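Local coordinates for protein omega-class glutathione S-transferase (Bombyx mori, PDB 3WD6) that binds glutathione and, as expected of an omega-class enzyme, probably catalyses glutathione transfer and the glutathione-dependent reduction of dehydroascorbate, at residues P25-Y37 and L48-L62. Residues are numbered along the deposited sequence; the frame is centred on the assembly and turned at random.
Sequences PFNGKLRVYNMRY and LNAKQIDYEVVNIDL. With GSH (glutathione), chain J; EDO (1,2-ethanediol), chain H.
Val-32 and Val-58 join parallel strands 31-34 and 56-60 through backbone bonds such as Val-58 N to Val-32 O (2.9 Å). The tight part lies on the face of Val-32. Its CG2 lies 3.3 Å from Leu-48 CD1 and also touches Tyr-55 CD2. Leu-48 CD1 sits over the centre of the Tyr-55 ring, 3.5 Å above its plane. Asn-34 ND2 donates to Asn-59 OD1 (3.0 Å). On the other face, the side chains of Arg-31 and Glu-56 cross at an angle, their planes 20° apart, with NE salt-bridged to OE1. Glu-56 CG stands between backbone N and carbonyl carbon (chi1 56°), and the chain extends from there to Arg-31 and Asn-27. Val-58 CG2 covers one guanidinium face. NH1 donates in plane to Tyr-33 OH, which is also hydrogen-bonded to Glu-82. A leucine in place of Arg-31 would probably leave the Glu-56 carboxylate without its charged mate. The solvent side is looser: Lys-29 NZ salt-bridges the syn lone pair of Asp-54 OD2, and Glu-56 OE2 accepts from Asn-27 ND2. Helix 39-51 completes the beta-alpha-beta unit of the thioredoxin-like domain. Leu-99 of helix 92-102 packs on Leu-30 and Leu-48, while strands 16-17 and 80-82 flank the pair.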
loop_
_atom_site.group_PDB
_atom_site.type_symbol
_atom_site.label_atom_id
_atom_site.label_comp_id
_atom_site.label_asym_id
_atom_site.label_seq_id
_atom_site.Cartn_x
_atom_site.Cartn_y
_atom_site.Cartn_z
ATOM N N PRO A 25 25.345 -1.653 4.360
ATOM C CA PRO A 25 25.529 -1.684 5.821
ATOM C C PRO A 25 24.538 -0.768 6.544
ATOM O O PRO A 25 24.253 0.314 6.036
ATOM C CB PRO A 25 26.960 -1.154 6.012
ATOM C CG PRO A 25 27.296 -0.423 4.723
ATOM C CD PRO A 25 26.525 -1.122 3.643
ATOM N N PHE A 26 24.024 -1.187 7.700
ATOM C CA PHE A 26 23.154 -0.325 8.500
ATOM C C PHE A 26 23.922 0.949 8.880
ATOM O O PHE A 26 25.127 0.895 9.136
ATOM C CB PHE A 26 22.682 -1.077 9.744
ATOM C CG PHE A 26 21.640 -0.337 10.564
ATOM C CD1 PHE A 26 20.282 -0.426 10.245
ATOM C CD2 PHE A 26 22.014 0.426 11.678
ATOM C CE1 PHE A 26 19.325 0.238 11.011
ATOM C CE2 PHE A 26 21.058 1.096 12.441
ATOM C CZ PHE A 26 19.717 0.993 12.106
ATOM N N ASN A 27 23.234 2.089 8.905
ATOM C CA ASN A 27 23.896 3.376 9.104
ATOM C C ASN A 27 23.165 4.277 10.109
ATOM O O ASN A 27 23.471 5.484 10.227
ATOM C CB ASN A 27 24.090 4.112 7.764
ATOM C CG ASN A 27 22.756 4.549 7.122
ATOM O OD1 ASN A 27 22.006 5.360 7.688
ATOM N ND2 ASN A 27 22.477 4.031 5.922
ATOM N N GLY A 28 22.202 3.699 10.828
ATOM C CA GLY A 28 21.456 4.456 11.820
ATOM C C GLY A 28 20.039 4.839 11.399
ATOM O O GLY A 28 19.112 4.838 12.228
ATOM N N LYS A 29 19.864 5.175 10.121
ATOM C CA LYS A 29 18.541 5.488 9.585
ATOM C C LYS A 29 17.620 4.265 9.594
ATOM O O LYS A 29 18.009 3.188 9.133
ATOM C CB LYS A 29 18.658 5.997 8.150
ATOM C CG LYS A 29 18.867 7.501 8.016
ATOM C CD LYS A 29 18.234 8.001 6.713
ATOM C CE LYS A 29 18.942 9.246 6.160
ATOM N NZ LYS A 29 19.046 10.303 7.183
ATOM N N LEU A 30 16.408 4.432 10.123
ATOM C CA LEU A 30 15.368 3.423 9.956
ATOM C C LEU A 30 15.265 3.098 8.471
ATOM O O LEU A 30 15.188 4.009 7.620
ATOM C CB LEU A 30 14.022 3.928 10.474
ATOM C CG LEU A 30 12.948 2.830 10.558
ATOM C CD1 LEU A 30 12.158 2.904 11.871
ATOM C CD2 LEU A 30 12.023 2.919 9.375
ATOM N N ARG A 31 15.289 1.803 8.157
ATOM C CA ARG A 31 15.329 1.352 6.775
ATOM C C ARG A 31 14.138 0.475 6.420
ATOM O O ARG A 31 13.777 -0.456 7.166
ATOM C CB ARG A 31 16.612 0.567 6.515
ATOM C CG ARG A 31 16.535 -0.322 5.264
ATOM C CD ARG A 31 17.789 -1.155 5.110
ATOM N NE ARG A 31 18.988 -0.320 5.012
ATOM C CZ ARG A 31 20.220 -0.808 4.933
ATOM N NH1 ARG A 31 20.404 -2.122 4.948
ATOM N NH2 ARG A 31 21.260 0.007 4.845
ATOM N N VAL A 32 13.546 0.743 5.259
ATOM C CA VAL A 32 12.464 -0.099 4.761
ATOM C C VAL A 32 12.949 -0.980 3.618
ATOM O O VAL A 32 13.422 -0.454 2.602
ATOM C CB VAL A 32 11.290 0.759 4.210
ATOM C CG1 VAL A 32 10.106 -0.129 3.779
ATOM C CG2 VAL A 32 10.845 1.787 5.242
ATOM N N TYR A 33 12.819 -2.301 3.767
ATOM C CA TYR A 33 12.966 -3.202 2.617
ATOM C C TYR A 33 11.652 -3.176 1.844
ATOM O O TYR A 33 10.593 -3.560 2.367
ATOM C CB TYR A 33 13.379 -4.633 3.040
ATOM C CG TYR A 33 14.740 -4.610 3.692
ATOM C CD1 TYR A 33 15.893 -4.591 2.919
ATOM C CD2 TYR A 33 14.876 -4.532 5.081
ATOM C CE1 TYR A 33 17.146 -4.528 3.501
ATOM C CE2 TYR A 33 16.137 -4.468 5.675
ATOM C CZ TYR A 33 17.262 -4.465 4.875
ATOM O OH TYR A 33 18.516 -4.392 5.435
ATOM N N ASN A 34 11.729 -2.708 0.601
ATOM C CA ASN A 34 10.547 -2.311 -0.157
ATOM C C ASN A 34 10.579 -2.894 -1.562
ATOM O O ASN A 34 11.633 -3.387 -2.001
ATOM C CB ASN A 34 10.584 -0.775 -0.256
ATOM C CG ASN A 34 9.358 -0.180 -0.922
ATOM O OD1 ASN A 34 8.211 -0.499 -0.574
ATOM N ND2 ASN A 34 9.596 0.718 -1.882
ATOM N N MET A 35 9.441 -2.861 -2.263
ATOM C CA MET A 35 9.506 -2.790 -3.721
ATOM C C MET A 35 8.455 -1.816 -4.230
ATOM O O MET A 35 7.313 -1.817 -3.763
ATOM C CB MET A 35 9.497 -4.150 -4.409
ATOM C CG MET A 35 8.173 -4.625 -4.867
ATOM S SD MET A 35 7.728 -4.176 -6.581
ATOM C CE MET A 35 6.328 -5.316 -6.724
ATOM N N ARG A 36 8.884 -0.973 -5.172
ATOM C CA ARG A 36 8.212 0.283 -5.500
ATOM C C ARG A 36 6.723 0.096 -5.811
ATOM O O ARG A 36 5.900 0.977 -5.518
ATOM C CB ARG A 36 8.944 0.993 -6.656
ATOM C CG ARG A 36 8.402 2.386 -7.027
ATOM C CD ARG A 36 8.900 3.457 -6.065
ATOM N NE ARG A 36 8.371 4.790 -6.378
ATOM C CZ ARG A 36 7.094 5.159 -6.228
ATOM N NH1 ARG A 36 6.174 4.287 -5.793
ATOM N NH2 ARG A 36 6.736 6.409 -6.514
ATOM N N TYR A 37 6.382 -1.061 -6.371
ATOM C CA TYR A 37 5.036 -1.318 -6.862
ATOM C C TYR A 37 4.282 -2.212 -5.891
ATOM O O TYR A 37 3.134 -2.587 -6.143
ATOM C CB TYR A 37 5.124 -1.941 -8.276
ATOM C CG TYR A 37 5.929 -1.055 -9.207
ATOM C CD1 TYR A 37 5.318 -0.062 -9.967
ATOM C CD2 TYR A 37 7.305 -1.165 -9.270
ATOM C CE1 TYR A 37 6.071 0.781 -10.793
ATOM C CE2 TYR A 37 8.057 -0.343 -10.083
ATOM C CZ TYR A 37 7.446 0.635 -10.833
ATOM O OH TYR A 37 8.232 1.444 -11.644
ATOM N N LEU A 48 5.222 6.100 7.370
ATOM C CA LEU A 48 6.465 6.836 7.614
ATOM C C LEU A 48 6.382 8.269 7.080
ATOM O O LEU A 48 6.828 9.217 7.756
ATOM C CB LEU A 48 7.657 6.113 7.002
ATOM C CG LEU A 48 8.021 4.768 7.627
ATOM C CD1 LEU A 48 8.954 4.031 6.696
ATOM C CD2 LEU A 48 8.680 4.961 8.970
ATOM N N ASN A 49 5.816 8.438 5.879
ATOM C CA ASN A 49 5.640 9.789 5.337
ATOM C C ASN A 49 4.754 10.658 6.213
ATOM O O ASN A 49 5.128 11.769 6.580
ATOM C CB ASN A 49 5.052 9.754 3.926
ATOM C CG ASN A 49 6.028 9.205 2.893
ATOM O OD1 ASN A 49 7.175 8.861 3.215
ATOM N ND2 ASN A 49 5.571 9.113 1.640
ATOM N N ALA A 50 3.569 10.154 6.540
ATOM C CA ALA A 50 2.595 10.956 7.266
ATOM C C ALA A 50 3.151 11.400 8.629
ATOM O O ALA A 50 2.888 12.538 9.094
ATOM C CB ALA A 50 1.286 10.182 7.430
ATOM N N LYS A 51 3.927 10.509 9.259
ATOM C CA LYS A 51 4.467 10.763 10.601
ATOM C C LYS A 51 5.784 11.532 10.534
ATOM O O LYS A 51 6.327 11.957 11.558
ATOM C CB LYS A 51 4.632 9.447 11.400
ATOM C CG LYS A 51 3.310 8.692 11.638
ATOM C CD LYS A 51 3.537 7.335 12.330
ATOM C CE LYS A 51 3.713 7.452 13.833
ATOM N NZ LYS A 51 2.532 8.100 14.520
ATOM N N GLN A 52 6.291 11.718 9.320
ATOM C CA GLN A 52 7.522 12.479 9.117
ATOM C C GLN A 52 8.709 11.844 9.826
ATOM O O GLN A 52 9.575 12.548 10.351
ATOM C CB GLN A 52 7.353 13.911 9.617
ATOM C CG GLN A 52 6.050 14.547 9.170
ATOM C CD GLN A 52 6.268 15.755 8.292
ATOM O OE1 GLN A 52 5.893 16.874 8.657
ATOM N NE2 GLN A 52 6.882 15.543 7.122
ATOM N N ILE A 53 8.730 10.514 9.857
ATOM C CA ILE A 53 9.867 9.763 10.360
ATOM C C ILE A 53 10.943 9.680 9.280
ATOM O O ILE A 53 10.664 9.279 8.140
ATOM C CB ILE A 53 9.430 8.347 10.723
ATOM C CG1 ILE A 53 8.527 8.392 11.967
ATOM C CG2 ILE A 53 10.644 7.432 10.932
ATOM C CD1 ILE A 53 7.442 7.282 12.002
ATOM N N ASP A 54 12.171 10.068 9.618
ATOM C CA ASP A 54 13.272 9.921 8.661
ATOM C C ASP A 54 13.568 8.431 8.430
ATOM O O ASP A 54 13.563 7.626 9.371
ATOM C CB ASP A 54 14.534 10.655 9.112
ATOM C CG ASP A 54 15.552 10.806 7.981
ATOM O OD1 ASP A 54 15.150 11.214 6.869
ATOM O OD2 ASP A 54 16.747 10.486 8.187
ATOM N N TYR A 55 13.783 8.065 7.171
ATOM C CA TYR A 55 14.103 6.688 6.844
ATOM C C TYR A 55 14.785 6.607 5.492
ATOM O O TYR A 55 14.944 7.622 4.793
ATOM C CB TYR A 55 12.850 5.799 6.870
ATOM C CG TYR A 55 11.846 6.101 5.778
ATOM C CD1 TYR A 55 10.993 7.197 5.875
ATOM C CD2 TYR A 55 11.732 5.276 4.655
ATOM C CE1 TYR A 55 10.053 7.471 4.890
ATOM C CE2 TYR A 55 10.799 5.542 3.656
ATOM C CZ TYR A 55 9.958 6.645 3.779
ATOM O OH TYR A 55 9.025 6.941 2.796
ATOM N N GLU A 56 15.211 5.394 5.150
ATOM C CA GLU A 56 15.818 5.110 3.855
ATOM C C GLU A 56 15.101 3.895 3.266
ATOM O O GLU A 56 14.499 3.081 4.005
ATOM C CB GLU A 56 17.323 4.817 4.006
ATOM C CG GLU A 56 17.608 3.670 4.983
ATOM C CD GLU A 56 19.070 3.252 4.993
ATOM O OE1 GLU A 56 19.364 2.103 5.404
ATOM O OE2 GLU A 56 19.928 4.073 4.603
ATOM N N VAL A 57 15.164 3.774 1.943
ATOM C CA VAL A 57 14.500 2.683 1.249
ATOM C C VAL A 57 15.539 1.796 0.587
ATOM O O VAL A 57 16.416 2.290 -0.102
ATOM C CB VAL A 57 13.545 3.219 0.142
ATOM C CG1 VAL A 57 12.927 2.070 -0.661
ATOM C CG2 VAL A 57 12.461 4.126 0.737
ATOM N N VAL A 58 15.441 0.487 0.801
ATOM C CA VAL A 58 16.187 -0.478 -0.002
ATOM C C VAL A 58 15.199 -1.288 -0.840
ATOM O O VAL A 58 14.360 -2.005 -0.293
ATOM C CB VAL A 58 17.060 -1.431 0.864
ATOM C CG1 VAL A 58 17.637 -2.562 -0.015
ATOM C CG2 VAL A 58 18.186 -0.656 1.535
ATOM N N ASN A 59 15.277 -1.157 -2.162
ATOM C CA ASN A 59 14.329 -1.849 -3.043
ATOM C C ASN A 59 14.759 -3.262 -3.410
ATOM O O ASN A 59 15.941 -3.523 -3.629
ATOM C CB ASN A 59 14.042 -1.009 -4.279
ATOM C CG ASN A 59 13.154 0.168 -3.962
ATOM O OD1 ASN A 59 12.235 0.060 -3.126
ATOM N ND2 ASN A 59 13.420 1.306 -4.602
ATOM N N ILE A 60 13.802 -4.178 -3.464
ATOM C CA ILE A 60 14.124 -5.591 -3.650
ATOM C C ILE A 60 13.465 -6.166 -4.886
ATOM O O ILE A 60 12.241 -6.108 -5.018
ATOM C CB ILE A 60 13.633 -6.448 -2.468
ATOM C CG1 ILE A 60 14.271 -5.991 -1.140
ATOM C CG2 ILE A 60 13.876 -7.900 -2.755
ATOM C CD1 ILE A 60 15.783 -6.145 -1.059
ATOM N N ASP A 61 14.286 -6.726 -5.776
ATOM C CA ASP A 61 13.817 -7.505 -6.924
ATOM C C ASP A 61 13.184 -8.802 -6.406
ATOM O O ASP A 61 13.866 -9.633 -5.804
ATOM C CB ASP A 61 15.007 -7.804 -7.842
ATOM C CG ASP A 61 14.592 -8.417 -9.160
ATOM O OD1 ASP A 61 13.862 -9.427 -9.135
ATOM O OD2 ASP A 61 14.999 -7.892 -10.222
ATOM N N LEU A 62 11.882 -8.969 -6.618
ATOM C CA LEU A 62 11.146 -10.088 -6.027
ATOM C C LEU A 62 11.110 -11.323 -6.917
ATOM O O LEU A 62 10.507 -12.337 -6.565
ATOM C CB LEU A 62 9.707 -9.672 -5.733
ATOM C CG LEU A 62 9.508 -8.613 -4.666
ATOM C CD1 LEU A 62 8.021 -8.370 -4.495
ATOM C CD2 LEU A 62 10.149 -9.051 -3.343
HETATM N N1 GSH J . 0.916 -10.115 4.603
HETATM C CA1 GSH J . 2.105 -9.432 4.077
HETATM C C1 GSH J . 2.159 -7.965 4.487
HETATM O O11 GSH J . 3.277 -7.344 4.611
HETATM O O12 GSH J . 1.060 -7.357 4.741
HETATM C CB1 GSH J . 2.122 -9.596 2.563
HETATM C CG1 GSH J . 3.093 -8.778 1.775
HETATM C CD1 GSH J . 3.340 -9.249 0.363
HETATM O OE1 GSH J . 2.579 -10.027 -0.202
HETATM N N2 GSH J . 4.489 -8.784 -0.352
HETATM C CA2 GSH J . 4.686 -9.298 -1.711
HETATM C C2 GSH J . 5.932 -10.158 -1.702
HETATM O O2 GSH J . 6.916 -9.763 -1.087
HETATM C CB2 GSH J . 4.882 -8.166 -2.656
HETATM S SG2 GSH J . 3.473 -7.267 -3.194
HETATM N N3 GSH J . 5.955 -11.412 -2.422
HETATM C CA3 GSH J . 7.165 -12.236 -2.415
HETATM C C3 GSH J . 7.368 -13.099 -3.596
HETATM O O31 GSH J . 7.461 -12.578 -4.740
HETATM O O32 GSH J . 7.458 -14.343 -3.450
HETATM C C1 EDO H . 9.000 11.864 5.314
HETATM O O1 EDO H . 9.017 10.857 6.355
HETATM C C2 EDO H . 9.817 11.407 4.096
HETATM O O2 EDO H . 9.255 11.905 2.867
HETATM O O HOH W 1 20.477 2.339 7.743
HETATM O O HOH W 2 15.746 7.089 11.323
#